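Local coordinates for protein 2-dehydro-3-deoxy-d-gluconate/2-dehydro-3-deoxy-phosphogluconate aldolase (Picrophilus torridus, PDB 4UXD) that belongs to the dihydrodipicolinate synthetase family of aldolases, with four chains in its assembly, each built on a (beta/alpha)8 barrel, at residues A[193-198]-A[202-207]; A[138-143]-A[151-156]; A[26-31]-A[236-241]; A[223-228]-A[232-237]. One frame throughout, in Å; residues are numbered along the deposited sequence.

All four interactions join helical or turn segments to the parallel sheet of the barrel or to the loop just after a strand. Interactions 1 and 2 lie in two beta-alpha-beta units of the same barrel, separated by the one formed with helix 165-174, and touch through Phe205 with Leu152 and Met194 with Asn155. Interactions 3 and 4 share helix 233-240 and have centres about 6 Å apart; Val29 hydrogen-bonds Gly223 and Cys225 between their strands. Interactions 1, 2 and 4 are buried, whereas interaction 3 reaches the surface at Lys26. No direct hydrogen bond crosses any of them: apolar contact dominates, tyrosine rings carry interactions 2 and 3, and interaction 4 adds a bridging water.

Interaction 1: A[193-198]-A[202-207]; sequences EMLSLS and FAVFQG
Val204 and Phe202 of segment 202-207 face the end of helix 188-195 and the turn behind it, and the two residues meet different parts of it. The close packing is around Val204. Its CG1 lies 3.6 Å from Leu195 CD2, the two side chains crossing at a slant, and the backbone of Met194 closes the other branch, with Val204 CG2 3.7 Å from Met194 O. With CG1 anti to the backbone N (chi1 -177°), Val204 straddles this last turn of helix, CG1 turned to Leu195 and the Met194 side chain, CG2 to Met194 O and Ser198. A second close patch is formed by Phe202, whose CE2 lies 3.6 Å from Leu197 CB while Leu197 O approaches the ring obliquely. Ser198 CA sits at the ring edge, near its plane. Contact thins toward the turn: Ser198 OG stays 3.7 Å from Phe202 O, without a hydrogen bond, and on the exposed outer side Ser196 OG makes a weak bond to Glu193 O. A type I turn from Leu195 to Ser198 brings the chain round toward strand 203-206. Since no hydrogen bond crosses between the segments, helix end and strand are held by the fit of apolar branches, while Leu197 O is taken up by Lys172 of helix 165-174 and Ser198 N by Leu195 O.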
loop_
_atom_site.group_PDB
_atom_site.type_symbol
_atom_site.label_atom_id
_atom_site.label_comp_id
_atom_site.label_asym_id
_atom_site.label_seq_id
_atom_site.Cartn_x
_atom_site.Cartn_y
_atom_site.Cartn_z
ATOM N N GLU A 193 20.181 7.364 3.863
ATOM C CA GLU A 193 20.318 6.884 5.244
ATOM C C GLU A 193 21.348 5.766 5.300
ATOM O O GLU A 193 22.211 5.783 6.176
ATOM C CB GLU A 193 18.989 6.387 5.829
ATOM C CG GLU A 193 17.937 7.503 6.100
ATOM C CD GLU A 193 16.570 6.955 6.564
ATOM O OE1 GLU A 193 15.946 6.154 5.835
ATOM O OE2 GLU A 193 16.107 7.320 7.652
ATOM N N MET A 194 21.268 4.802 4.368
ATOM C CA MET A 194 22.215 3.684 4.329
ATOM C C MET A 194 23.644 4.209 4.081
ATOM O O MET A 194 24.613 3.757 4.723
ATOM C CB MET A 194 21.840 2.648 3.249
ATOM C CG MET A 194 20.541 1.840 3.477
ATOM S SD MET A 194 20.434 0.860 5.017
ATOM C CE MET A 194 19.429 -0.528 4.511
ATOM N N LEU A 195 23.771 5.165 3.162
ATOM C CA LEU A 195 25.060 5.793 2.874
ATOM C C LEU A 195 25.669 6.466 4.092
ATOM O O LEU A 195 26.885 6.596 4.187
ATOM C CB LEU A 195 24.922 6.828 1.762
ATOM C CG LEU A 195 24.777 6.299 0.334
ATOM C CD1 LEU A 195 24.488 7.476 -0.603
ATOM C CD2 LEU A 195 26.032 5.534 -0.115
ATOM N N SER A 196 24.827 6.899 5.026
ATOM C CA SER A 196 25.318 7.517 6.256
ATOM C C SER A 196 26.049 6.506 7.154
ATOM O O SER A 196 26.677 6.889 8.137
ATOM C CB SER A 196 24.164 8.162 7.031
ATOM O OG SER A 196 23.914 7.463 8.239
ATOM N N LEU A 197 25.940 5.223 6.812
ATOM C CA LEU A 197 26.634 4.144 7.514
ATOM C C LEU A 197 27.942 3.809 6.808
ATOM O O LEU A 197 28.693 2.932 7.243
ATOM C CB LEU A 197 25.763 2.874 7.586
ATOM C CG LEU A 197 24.351 2.960 8.168
ATOM C CD1 LEU A 197 23.678 1.613 8.049
ATOM C CD2 LEU A 197 24.363 3.410 9.615
ATOM N N SER A 198 28.207 4.495 5.705
ATOM C CA SER A 198 29.385 4.201 4.903
ATOM C C SER A 198 30.680 4.498 5.673
ATOM O O SER A 198 30.769 5.489 6.412
ATOM C CB SER A 198 29.340 5.004 3.597
ATOM O OG SER A 198 30.123 4.409 2.586
ATOM N N PHE A 202 32.905 -0.676 5.594
ATOM C CA PHE A 202 31.476 -0.834 5.345
ATOM C C PHE A 202 31.061 -0.201 4.005
ATOM O O PHE A 202 31.044 1.028 3.846
ATOM C CB PHE A 202 30.668 -0.238 6.501
ATOM C CG PHE A 202 29.220 -0.646 6.500
ATOM C CD1 PHE A 202 28.837 -1.884 6.988
ATOM C CD2 PHE A 202 28.242 0.205 6.002
ATOM C CE1 PHE A 202 27.504 -2.267 6.985
ATOM C CE2 PHE A 202 26.918 -0.172 5.994
ATOM C CZ PHE A 202 26.548 -1.413 6.488
ATOM N N ALA A 203 30.728 -1.070 3.050
ATOM C CA ALA A 203 30.329 -0.670 1.703
ATOM C C ALA A 203 28.820 -0.443 1.600
ATOM O O ALA A 203 28.045 -0.965 2.398
ATOM C CB ALA A 203 30.771 -1.732 0.682
ATOM N N VAL A 204 28.420 0.356 0.618
ATOM C CA VAL A 204 27.010 0.613 0.362
ATOM C C VAL A 204 26.766 0.557 -1.144
ATOM O O VAL A 204 27.177 1.454 -1.878
ATOM C CB VAL A 204 26.574 1.973 0.924
ATOM C CG1 VAL A 204 25.106 2.191 0.720
ATOM C CG2 VAL A 204 26.902 2.061 2.406
ATOM N N PHE A 205 26.111 -0.508 -1.602
ATOM C CA PHE A 205 25.905 -0.712 -3.033
ATOM C C PHE A 205 24.491 -0.339 -3.492
ATOM O O PHE A 205 23.508 -0.662 -2.836
ATOM C CB PHE A 205 26.186 -2.171 -3.404
ATOM C CG PHE A 205 27.648 -2.544 -3.409
ATOM C CD1 PHE A 205 28.255 -3.024 -2.265
ATOM C CD2 PHE A 205 28.404 -2.451 -4.572
ATOM C CE1 PHE A 205 29.594 -3.389 -2.270
ATOM C CE2 PHE A 205 29.751 -2.811 -4.584
ATOM C CZ PHE A 205 30.340 -3.285 -3.435
ATOM N N GLN A 206 24.412 0.328 -4.636
ATOM C CA GLN A 206 23.146 0.630 -5.279
ATOM C C GLN A 206 22.717 -0.576 -6.126
ATOM O O GLN A 206 23.459 -1.030 -6.992
ATOM C CB GLN A 206 23.270 1.896 -6.140
ATOM C CG GLN A 206 22.024 2.241 -6.977
ATOM C CD GLN A 206 20.760 2.406 -6.134
ATOM O OE1 GLN A 206 19.936 1.495 -6.057
ATOM N NE2 GLN A 206 20.604 3.565 -5.500
ATOM N N GLY A 207 21.505 -1.069 -5.891
ATOM C CA GLY A 207 21.034 -2.286 -6.519
ATOM C C GLY A 207 20.268 -2.058 -7.794
ATOM O O GLY A 207 19.902 -3.012 -8.475
#

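Interaction 2: A[138-143]-A[151-156]; sequences HYYKEI and LLIYNI
Apolar contact between Tyr140 and Ile153 carries most of this interface. The CD1 methyl of Ile153 approaches the tyrosine ring obliquely along its CD1-CE1 side, 3.5 Å from CE1, and the other branch, CG2, lies 3.9 Å from Tyr140 OH. Tyr140 has CG anti to its carbonyl carbon (chi1 -82°), which sends the ring from the helix across to the strand. The CB bonds of Ile143 and Leu151 also point toward the other segment, but neither side chain comes as close. Polar bonds serve the surroundings and leave the interface itself without one: Tyr140 OH bonds to Leu123 O, which anchors the ring's far end on strand 120-123, and Tyr154 OH reaches Ser67 OG and a bound glycerol. Along the helix, His138 NE2 makes a weak bond to Glu142 OE1 at 3.3 Å, bent to 129°. One aromatic contact stays within the helix, where Ile143 CD1 rests 3.3 Å above the plane of Tyr139, toward the rim. Leu171 of helix 165-174 touches both Tyr140 and Ile153, and residues of helix 103-115 pack on Tyr139 and Ile143, so helix 133-144 lies between these two helices, against strand 150-155 of the beta-alpha-beta unit that it links to strand 120-123.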
loop_
_atom_site.group_PDB
_atom_site.type_symbol
_atom_site.label_atom_id
_atom_site.label_comp_id
_atom_site.label_asym_id
_atom_site.label_seq_id
_atom_site.Cartn_x
_atom_site.Cartn_y
_atom_site.Cartn_z
ATOM N N HIS A 138 17.259 -10.219 15.736
ATOM C CA HIS A 138 17.588 -11.484 16.375
ATOM C C HIS A 138 17.974 -12.577 15.350
ATOM O O HIS A 138 18.840 -13.414 15.598
ATOM C CB HIS A 138 16.418 -11.951 17.246
ATOM C CG HIS A 138 16.710 -13.196 18.022
ATOM N ND1 HIS A 138 15.719 -14.044 18.464
ATOM C CD2 HIS A 138 17.880 -13.738 18.430
ATOM C CE1 HIS A 138 16.269 -15.057 19.114
ATOM N NE2 HIS A 138 17.580 -14.899 19.104
ATOM N N TYR A 139 17.358 -12.542 14.184
ATOM C CA TYR A 139 17.681 -13.509 13.149
ATOM C C TYR A 139 19.115 -13.308 12.591
ATOM O O TYR A 139 19.891 -14.269 12.501
ATOM C CB TYR A 139 16.633 -13.404 12.063
ATOM C CG TYR A 139 16.872 -14.202 10.828
ATOM C CD1 TYR A 139 16.463 -15.522 10.743
ATOM C CD2 TYR A 139 17.464 -13.616 9.715
ATOM C CE1 TYR A 139 16.654 -16.249 9.589
ATOM C CE2 TYR A 139 17.664 -14.331 8.560
ATOM C CZ TYR A 139 17.259 -15.648 8.502
ATOM O OH TYR A 139 17.449 -16.350 7.341
ATOM N N TYR A 140 19.471 -12.071 12.245
ATOM C CA TYR A 140 20.847 -11.756 11.852
ATOM C C TYR A 140 21.825 -11.998 13.006
ATOM O O TYR A 140 22.968 -12.400 12.797
ATOM C CB TYR A 140 20.974 -10.304 11.377
ATOM C CG TYR A 140 20.574 -10.083 9.938
ATOM C CD1 TYR A 140 21.499 -10.198 8.908
ATOM C CD2 TYR A 140 19.265 -9.767 9.612
ATOM C CE1 TYR A 140 21.132 -9.995 7.601
ATOM C CE2 TYR A 140 18.883 -9.558 8.308
ATOM C CZ TYR A 140 19.810 -9.670 7.301
ATOM O OH TYR A 140 19.394 -9.457 5.998
ATOM N N LYS A 141 21.365 -11.745 14.223
ATOM C CA LYS A 141 22.179 -11.945 15.410
ATOM C C LYS A 141 22.643 -13.404 15.527
ATOM O O LYS A 141 23.843 -13.690 15.619
ATOM C CB LYS A 141 21.381 -11.529 16.650
ATOM C CG LYS A 141 22.133 -11.590 17.969
ATOM C CD LYS A 141 21.639 -10.472 18.890
ATOM C CE LYS A 141 21.961 -10.671 20.373
ATOM N NZ LYS A 141 22.271 -12.071 20.753
ATOM N N GLU A 142 21.679 -14.318 15.512
ATOM C CA GLU A 142 21.959 -15.729 15.683
ATOM C C GLU A 142 22.896 -16.221 14.595
ATOM O O GLU A 142 23.764 -17.065 14.826
ATOM C CB GLU A 142 20.656 -16.526 15.651
ATOM C CG GLU A 142 20.717 -17.868 16.356
ATOM C CD GLU A 142 20.051 -17.835 17.723
ATOM O OE1 GLU A 142 20.140 -16.786 18.405
ATOM O OE2 GLU A 142 19.425 -18.851 18.106
ATOM N N ILE A 143 22.712 -15.677 13.398
ATOM C CA ILE A 143 23.440 -16.139 12.235
ATOM C C ILE A 143 24.891 -15.631 12.272
ATOM O O ILE A 143 25.843 -16.410 12.140
ATOM C CB ILE A 143 22.721 -15.689 10.949
ATOM C CG1 ILE A 143 21.431 -16.480 10.775
ATOM C CG2 ILE A 143 23.579 -15.901 9.729
ATOM C CD1 ILE A 143 20.434 -15.870 9.795
ATOM N N LEU A 151 30.081 -10.662 5.261
ATOM C CA LEU A 151 28.679 -10.656 4.882
ATOM C C LEU A 151 28.198 -9.256 4.549
ATOM O O LEU A 151 28.477 -8.302 5.273
ATOM C CB LEU A 151 27.821 -11.262 5.999
ATOM C CG LEU A 151 26.333 -11.411 5.672
ATOM C CD1 LEU A 151 25.783 -12.675 6.256
ATOM C CD2 LEU A 151 25.560 -10.218 6.213
ATOM N N LEU A 152 27.487 -9.155 3.431
ATOM C CA LEU A 152 26.795 -7.931 3.046
ATOM C C LEU A 152 25.309 -8.122 3.258
ATOM O O LEU A 152 24.690 -9.056 2.724
ATOM C CB LEU A 152 27.102 -7.559 1.593
ATOM C CG LEU A 152 28.545 -7.062 1.417
ATOM C CD1 LEU A 152 29.399 -8.111 0.720
ATOM C CD2 LEU A 152 28.600 -5.758 0.658
ATOM N N ILE A 153 24.742 -7.242 4.069
ATOM C CA ILE A 153 23.307 -7.208 4.258
ATOM C C ILE A 153 22.657 -6.700 2.977
ATOM O O ILE A 153 23.208 -5.841 2.271
ATOM C CB ILE A 153 22.934 -6.336 5.452
ATOM C CG1 ILE A 153 23.525 -6.971 6.711
ATOM C CG2 ILE A 153 21.428 -6.138 5.526
ATOM C CD1 ILE A 153 22.695 -6.846 7.954
ATOM N N TYR A 154 21.498 -7.265 2.673
ATOM C CA TYR A 154 20.814 -6.989 1.427
ATOM C C TYR A 154 19.391 -6.490 1.719
ATOM O O TYR A 154 18.586 -7.182 2.340
ATOM C CB TYR A 154 20.840 -8.250 0.582
ATOM C CG TYR A 154 20.189 -8.216 -0.775
ATOM C CD1 TYR A 154 19.877 -7.029 -1.426
ATOM C CD2 TYR A 154 19.869 -9.417 -1.404
ATOM C CE1 TYR A 154 19.257 -7.053 -2.681
ATOM C CE2 TYR A 154 19.266 -9.461 -2.636
ATOM C CZ TYR A 154 18.957 -8.289 -3.273
ATOM O OH TYR A 154 18.344 -8.399 -4.502
ATOM N N ASN A 155 19.099 -5.262 1.319
ATOM C CA ASN A 155 17.785 -4.714 1.593
ATOM C C ASN A 155 17.004 -4.614 0.296
ATOM O O ASN A 155 17.362 -3.848 -0.580
ATOM C CB ASN A 155 17.872 -3.358 2.293
ATOM C CG ASN A 155 16.491 -2.741 2.533
ATOM O OD1 ASN A 155 15.675 -3.283 3.292
ATOM N ND2 ASN A 155 16.219 -1.616 1.865
ATOM N N ILE A 156 15.943 -5.407 0.190
ATOM C CA ILE A 156 15.112 -5.411 -1.001
ATOM C C ILE A 156 13.638 -5.542 -0.554
ATOM O O ILE A 156 13.063 -6.632 -0.591
ATOM C CB ILE A 156 15.579 -6.542 -1.982
ATOM C CG1 ILE A 156 14.628 -6.695 -3.168
ATOM C CG2 ILE A 156 15.758 -7.891 -1.253
ATOM C CD1 ILE A 156 15.279 -7.289 -4.394
#

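Interaction 3: A[26-31]-A[236-241]; sequences KGIVCP and RLYHEY
Arg236 O, held by Glu240 N at 2.8 Å and weakly by His239 N at 3.1 Å, fixes the helical turn that carries Tyr238 across to Gly27 and Ile28. Tyr238 does nearly all the touching from the helix side. Its CG is anti to the backbone N (chi1 177°), which extends the ring out from helix 233-240 to the start of strand 27-31. There Gly27 CA comes obliquely to the phenol end, 3.5 Å from Tyr238 CZ. Gly27 adopts backbone angles (phi 102°, psi -155°) that suit glycine, since a CB would jam against the preceding carbonyl O. At the root of the side chain, Ile28 and Tyr238 run past each other in opposite directions, so that Ile28 CD1 lies 3.7 Å from Tyr238 CB. At the hydroxyl end, the aliphatic chain of exposed Lys26 crosses the phenol roughly at a right angle, its CG 3.6 Å from Tyr238 OH. His239 CD2 meets the ring edge in its plane, and Lys242, farther along the chain, makes a cation-pi contact with the ring. Ile28 also packs on Leu212 of helix 212-217. Strand 27-31 pairs with strand 222-224, the first-to-last closure of a (beta/alpha)8 barrel, and the helix that follows the last strand packs through Tyr238 on the first.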
loop_
_atom_site.group_PDB
_atom_site.type_symbol
_atom_site.label_atom_id
_atom_site.label_comp_id
_atom_site.label_asym_id
_atom_site.label_seq_id
_atom_site.Cartn_x
_atom_site.Cartn_y
_atom_site.Cartn_z
ATOM N N LYS A 26 33.989 -2.669 -3.418
ATOM C CA LYS A 26 33.575 -1.527 -4.215
ATOM C C LYS A 26 33.633 -1.968 -5.673
ATOM O O LYS A 26 34.240 -2.990 -5.981
ATOM C CB LYS A 26 34.446 -0.284 -3.908
ATOM C CG LYS A 26 35.598 0.078 -4.859
ATOM C CD LYS A 26 36.970 -0.373 -4.365
ATOM C CE LYS A 26 37.277 0.090 -2.940
ATOM N NZ LYS A 26 36.717 1.431 -2.610
ATOM N N GLY A 27 32.980 -1.226 -6.563
ATOM C CA GLY A 27 32.940 -1.594 -7.971
ATOM C C GLY A 27 31.629 -2.237 -8.403
ATOM O O GLY A 27 30.583 -2.026 -7.784
ATOM N N ILE A 28 31.703 -3.040 -9.461
ATOM C CA ILE A 28 30.528 -3.585 -10.117
ATOM C C ILE A 28 30.325 -5.056 -9.818
ATOM O O ILE A 28 31.198 -5.892 -10.047
ATOM C CB ILE A 28 30.614 -3.386 -11.631
ATOM C CG1 ILE A 28 30.747 -1.889 -11.948
ATOM C CG2 ILE A 28 29.385 -3.993 -12.342
ATOM C CD1 ILE A 28 29.598 -1.052 -11.451
ATOM N N VAL A 29 29.143 -5.344 -9.290
ATOM C CA VAL A 29 28.743 -6.672 -8.871
ATOM C C VAL A 29 27.685 -7.190 -9.827
ATOM O O VAL A 29 26.661 -6.529 -9.991
ATOM C CB VAL A 29 28.160 -6.643 -7.444
ATOM C CG1 VAL A 29 27.708 -8.039 -6.999
ATOM C CG2 VAL A 29 29.150 -6.050 -6.482
ATOM N N CYS A 30 27.898 -8.354 -10.454
ATOM C CA CYS A 30 26.818 -8.949 -11.253
ATOM C C CYS A 30 25.919 -9.878 -10.437
ATOM O O CYS A 30 26.355 -10.935 -9.987
ATOM C CB CYS A 30 27.355 -9.722 -12.437
ATOM S SG CYS A 30 26.023 -10.600 -13.311
ATOM N N PRO A 31 24.647 -9.493 -10.250
ATOM C CA PRO A 31 23.740 -10.476 -9.658
ATOM C C PRO A 31 23.356 -11.482 -10.740
ATOM O O PRO A 31 22.484 -11.220 -11.582
ATOM C CB PRO A 31 22.561 -9.631 -9.181
ATOM C CG PRO A 31 22.510 -8.489 -10.128
ATOM C CD PRO A 31 23.936 -8.279 -10.666
ATOM N N ARG A 236 31.279 0.258 -18.159
ATOM C CA ARG A 236 31.825 1.458 -18.791
ATOM C C ARG A 236 31.526 2.666 -17.914
ATOM O O ARG A 236 32.425 3.429 -17.571
ATOM C CB ARG A 236 31.245 1.669 -20.199
ATOM C CG ARG A 236 31.544 0.526 -21.169
ATOM C CD ARG A 236 31.219 0.871 -22.616
ATOM N NE ARG A 236 29.811 0.676 -22.938
ATOM C CZ ARG A 236 28.918 1.645 -23.135
ATOM N NH1 ARG A 236 29.261 2.930 -23.054
ATOM N NH2 ARG A 236 27.659 1.321 -23.425
ATOM N N LEU A 237 30.258 2.811 -17.542
ATOM C CA LEU A 237 29.803 3.909 -16.696
ATOM C C LEU A 237 30.688 4.104 -15.477
ATOM O O LEU A 237 31.194 5.202 -15.238
ATOM C CB LEU A 237 28.364 3.665 -16.250
ATOM C CG LEU A 237 27.698 4.754 -15.413
ATOM C CD1 LEU A 237 26.204 4.636 -15.566
ATOM C CD2 LEU A 237 28.065 4.698 -13.927
ATOM N N TYR A 238 30.873 3.039 -14.706
ATOM C CA TYR A 238 31.657 3.091 -13.471
ATOM C C TYR A 238 33.105 3.520 -13.705
ATOM O O TYR A 238 33.681 4.231 -12.882
ATOM C CB TYR A 238 31.634 1.728 -12.774
ATOM C CG TYR A 238 32.471 1.655 -11.515
ATOM C CD1 TYR A 238 33.822 1.326 -11.569
ATOM C CD2 TYR A 238 31.911 1.912 -10.275
ATOM C CE1 TYR A 238 34.589 1.265 -10.424
ATOM C CE2 TYR A 238 32.669 1.846 -9.118
ATOM C CZ TYR A 238 34.010 1.522 -9.198
ATOM O OH TYR A 238 34.769 1.456 -8.050
ATOM N N HIS A 239 33.694 3.085 -14.817
ATOM C CA HIS A 239 35.095 3.392 -15.087
ATOM C C HIS A 239 35.243 4.784 -15.689
ATOM O O HIS A 239 36.224 5.482 -15.431
ATOM C CB HIS A 239 35.713 2.330 -16.000
ATOM C CG HIS A 239 35.997 1.043 -15.295
ATOM N ND1 HIS A 239 37.279 0.599 -15.041
ATOM C CD2 HIS A 239 35.168 0.119 -14.758
ATOM C CE1 HIS A 239 37.222 -0.545 -14.389
ATOM N NE2 HIS A 239 35.954 -0.862 -14.204
ATOM N N GLU A 240 34.256 5.195 -16.471
ATOM C CA GLU A 240 34.258 6.520 -17.066
ATOM C C GLU A 240 34.080 7.595 -16.001
ATOM O O GLU A 240 34.692 8.664 -16.082
ATOM C CB GLU A 240 33.154 6.623 -18.116
ATOM C CG GLU A 240 33.510 5.985 -19.443
ATOM C CD GLU A 240 34.588 6.749 -20.189
ATOM O OE1 GLU A 240 34.777 7.954 -19.896
ATOM O OE2 GLU A 240 35.246 6.139 -21.066
ATOM N N TYR A 241 33.253 7.291 -15.003
ATOM C CA TYR A 241 32.878 8.239 -13.947
ATOM C C TYR A 241 34.081 8.939 -13.305
ATOM O O TYR A 241 33.972 10.074 -12.837
ATOM C CB TYR A 241 32.065 7.507 -12.867
ATOM C CG TYR A 241 31.613 8.383 -11.716
ATOM C CD1 TYR A 241 30.544 9.257 -11.861
ATOM C CD2 TYR A 241 32.245 8.329 -10.485
ATOM C CE1 TYR A 241 30.128 10.057 -10.820
ATOM C CE2 TYR A 241 31.835 9.133 -9.435
ATOM C CZ TYR A 241 30.774 9.993 -9.606
ATOM O OH TYR A 241 30.352 10.793 -8.560
#

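Interaction 4: A[223-228]-A[232-237]; sequences GVCGTT and DGIVRL
Ile234 sits opposite Cys225, Thr227 and Thr228 and spreads its branches over all three. Its CG2 lies 3.8 Å from Cys225 SG. Its CG1 is 3.5 Å from Thr227 OG1, and these two side chains cross at about a right angle. Thr228 comes in at a slant, its CG2 methyl 3.9 Å from Ile234 CB and also near Val235. The methyl can turn to the helix because OG1 of Thr228 stands between its own backbone N and carbonyl carbon (chi1 62°), where it bonds back to Cys225 O at 2.8 Å, nearly in line with that C=O (166°). Thr228 N bonds to the same oxygen, so two donors grip it and hold the 3-10 turn closed. One water spans the segments, donating to Thr227 OG1 at 2.6 Å and accepting from Ile234 N at 2.9 Å. Asp232 lies at a long salt-bridge distance from Arg236, which also pairs with Asp255. The helix start therefore uses a water to satisfy a backbone N-H, while Thr227 OG1 lies against the isoleucine though bonded to the water and Asp209, and Thr228 turns its methyl to it and its hydroxyl to Cys225 O.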
loop_
_atom_site.group_PDB
_atom_site.type_symbol
_atom_site.label_atom_id
_atom_site.label_comp_id
_atom_site.label_asym_id
_atom_site.label_seq_id
_atom_site.Cartn_x
_atom_site.Cartn_y
_atom_site.Cartn_z
ATOM N N GLY A 223 27.768 -0.548 -7.597
ATOM C CA GLY A 223 26.457 -1.105 -7.867
ATOM C C GLY A 223 26.401 -2.617 -7.963
ATOM O O GLY A 223 27.386 -3.273 -8.292
ATOM N N VAL A 224 25.225 -3.157 -7.656
ATOM C CA VAL A 224 24.857 -4.527 -8.000
ATOM C C VAL A 224 23.812 -4.450 -9.103
ATOM O O VAL A 224 22.661 -4.068 -8.837
ATOM C CB VAL A 224 24.276 -5.310 -6.796
ATOM C CG1 VAL A 224 24.123 -6.792 -7.141
ATOM C CG2 VAL A 224 25.150 -5.146 -5.584
ATOM N N CYS A 225 24.209 -4.808 -10.327
ATOM C CA CYS A 225 23.440 -4.453 -11.511
ATOM C C CYS A 225 23.173 -5.616 -12.455
ATOM O O CYS A 225 24.061 -6.052 -13.168
ATOM C CB CYS A 225 24.179 -3.346 -12.259
ATOM S SG CYS A 225 24.552 -1.908 -11.242
ATOM N N GLY A 226 21.930 -6.077 -12.492
ATOM C CA GLY A 226 21.561 -7.238 -13.282
ATOM C C GLY A 226 21.819 -7.133 -14.782
ATOM O O GLY A 226 22.010 -8.145 -15.454
ATOM N N THR A 227 21.812 -5.924 -15.323
ATOM C CA THR A 227 22.037 -5.759 -16.748
ATOM C C THR A 227 23.447 -6.189 -17.178
ATOM O O THR A 227 23.698 -6.364 -18.370
ATOM C CB THR A 227 21.822 -4.307 -17.182
ATOM O OG1 THR A 227 22.791 -3.456 -16.544
ATOM C CG2 THR A 227 20.404 -3.871 -16.841
ATOM N N THR A 228 24.357 -6.367 -16.225
ATOM C CA THR A 228 25.706 -6.811 -16.559
ATOM C C THR A 228 25.725 -8.271 -17.044
ATOM O O THR A 228 26.737 -8.740 -17.541
ATOM C CB THR A 228 26.678 -6.662 -15.369
ATOM O OG1 THR A 228 26.242 -7.476 -14.271
ATOM C CG2 THR A 228 26.749 -5.216 -14.933
ATOM N N ASP A 232 27.620 -4.435 -21.087
ATOM C CA ASP A 232 28.772 -3.826 -20.432
ATOM C C ASP A 232 28.504 -2.364 -20.022
ATOM O O ASP A 232 29.362 -1.718 -19.404
ATOM C CB ASP A 232 29.988 -3.886 -21.362
ATOM C CG ASP A 232 29.795 -3.050 -22.630
ATOM O OD1 ASP A 232 28.629 -2.805 -23.020
ATOM O OD2 ASP A 232 30.805 -2.636 -23.238
ATOM N N GLY A 233 27.325 -1.855 -20.382
ATOM C CA GLY A 233 26.949 -0.469 -20.120
ATOM C C GLY A 233 27.266 0.021 -18.719
ATOM O O GLY A 233 27.959 1.020 -18.543
ATOM N N ILE A 234 26.774 -0.694 -17.716
ATOM C CA ILE A 234 27.047 -0.346 -16.331
ATOM C C ILE A 234 28.537 -0.294 -16.018
ATOM O O ILE A 234 28.960 0.539 -15.222
ATOM C CB ILE A 234 26.367 -1.338 -15.364
ATOM C CG1 ILE A 234 24.893 -0.974 -15.197
ATOM C CG2 ILE A 234 27.058 -1.368 -13.982
ATOM C CD1 ILE A 234 24.646 0.346 -14.485
ATOM N N VAL A 235 29.338 -1.167 -16.620
ATOM C CA VAL A 235 30.761 -1.210 -16.268
ATOM C C VAL A 235 31.561 -0.054 -16.895
ATOM O O VAL A 235 32.429 0.535 -16.230
ATOM C CB VAL A 235 31.397 -2.541 -16.668
ATOM C CG1 VAL A 235 32.891 -2.555 -16.302
ATOM C CG2 VAL A 235 30.679 -3.675 -15.977
ATOM N N ARG A 236 31.279 0.258 -18.159
ATOM C CA ARG A 236 31.825 1.458 -18.791
ATOM C C ARG A 236 31.526 2.666 -17.914
ATOM O O ARG A 236 32.425 3.429 -17.571
ATOM C CB ARG A 236 31.245 1.669 -20.199
ATOM C CG ARG A 236 31.544 0.526 -21.169
ATOM C CD ARG A 236 31.219 0.871 -22.616
ATOM N NE ARG A 236 29.811 0.676 -22.938
ATOM C CZ ARG A 236 28.918 1.645 -23.135
ATOM N NH1 ARG A 236 29.261 2.930 -23.054
ATOM N NH2 ARG A 236 27.659 1.321 -23.425
ATOM N N LEU A 237 30.258 2.811 -17.542
ATOM C CA LEU A 237 29.803 3.909 -16.696
ATOM C C LEU A 237 30.688 4.104 -15.477
ATOM O O LEU A 237 31.194 5.202 -15.238
ATOM C CB LEU A 237 28.364 3.665 -16.250
ATOM C CG LEU A 237 27.698 4.754 -15.413
ATOM C CD1 LEU A 237 26.204 4.636 -15.566
ATOM C CD2 LEU A 237 28.065 4.698 -13.927
HETATM O O HOH W 1 25.141 -3.115 -17.711
#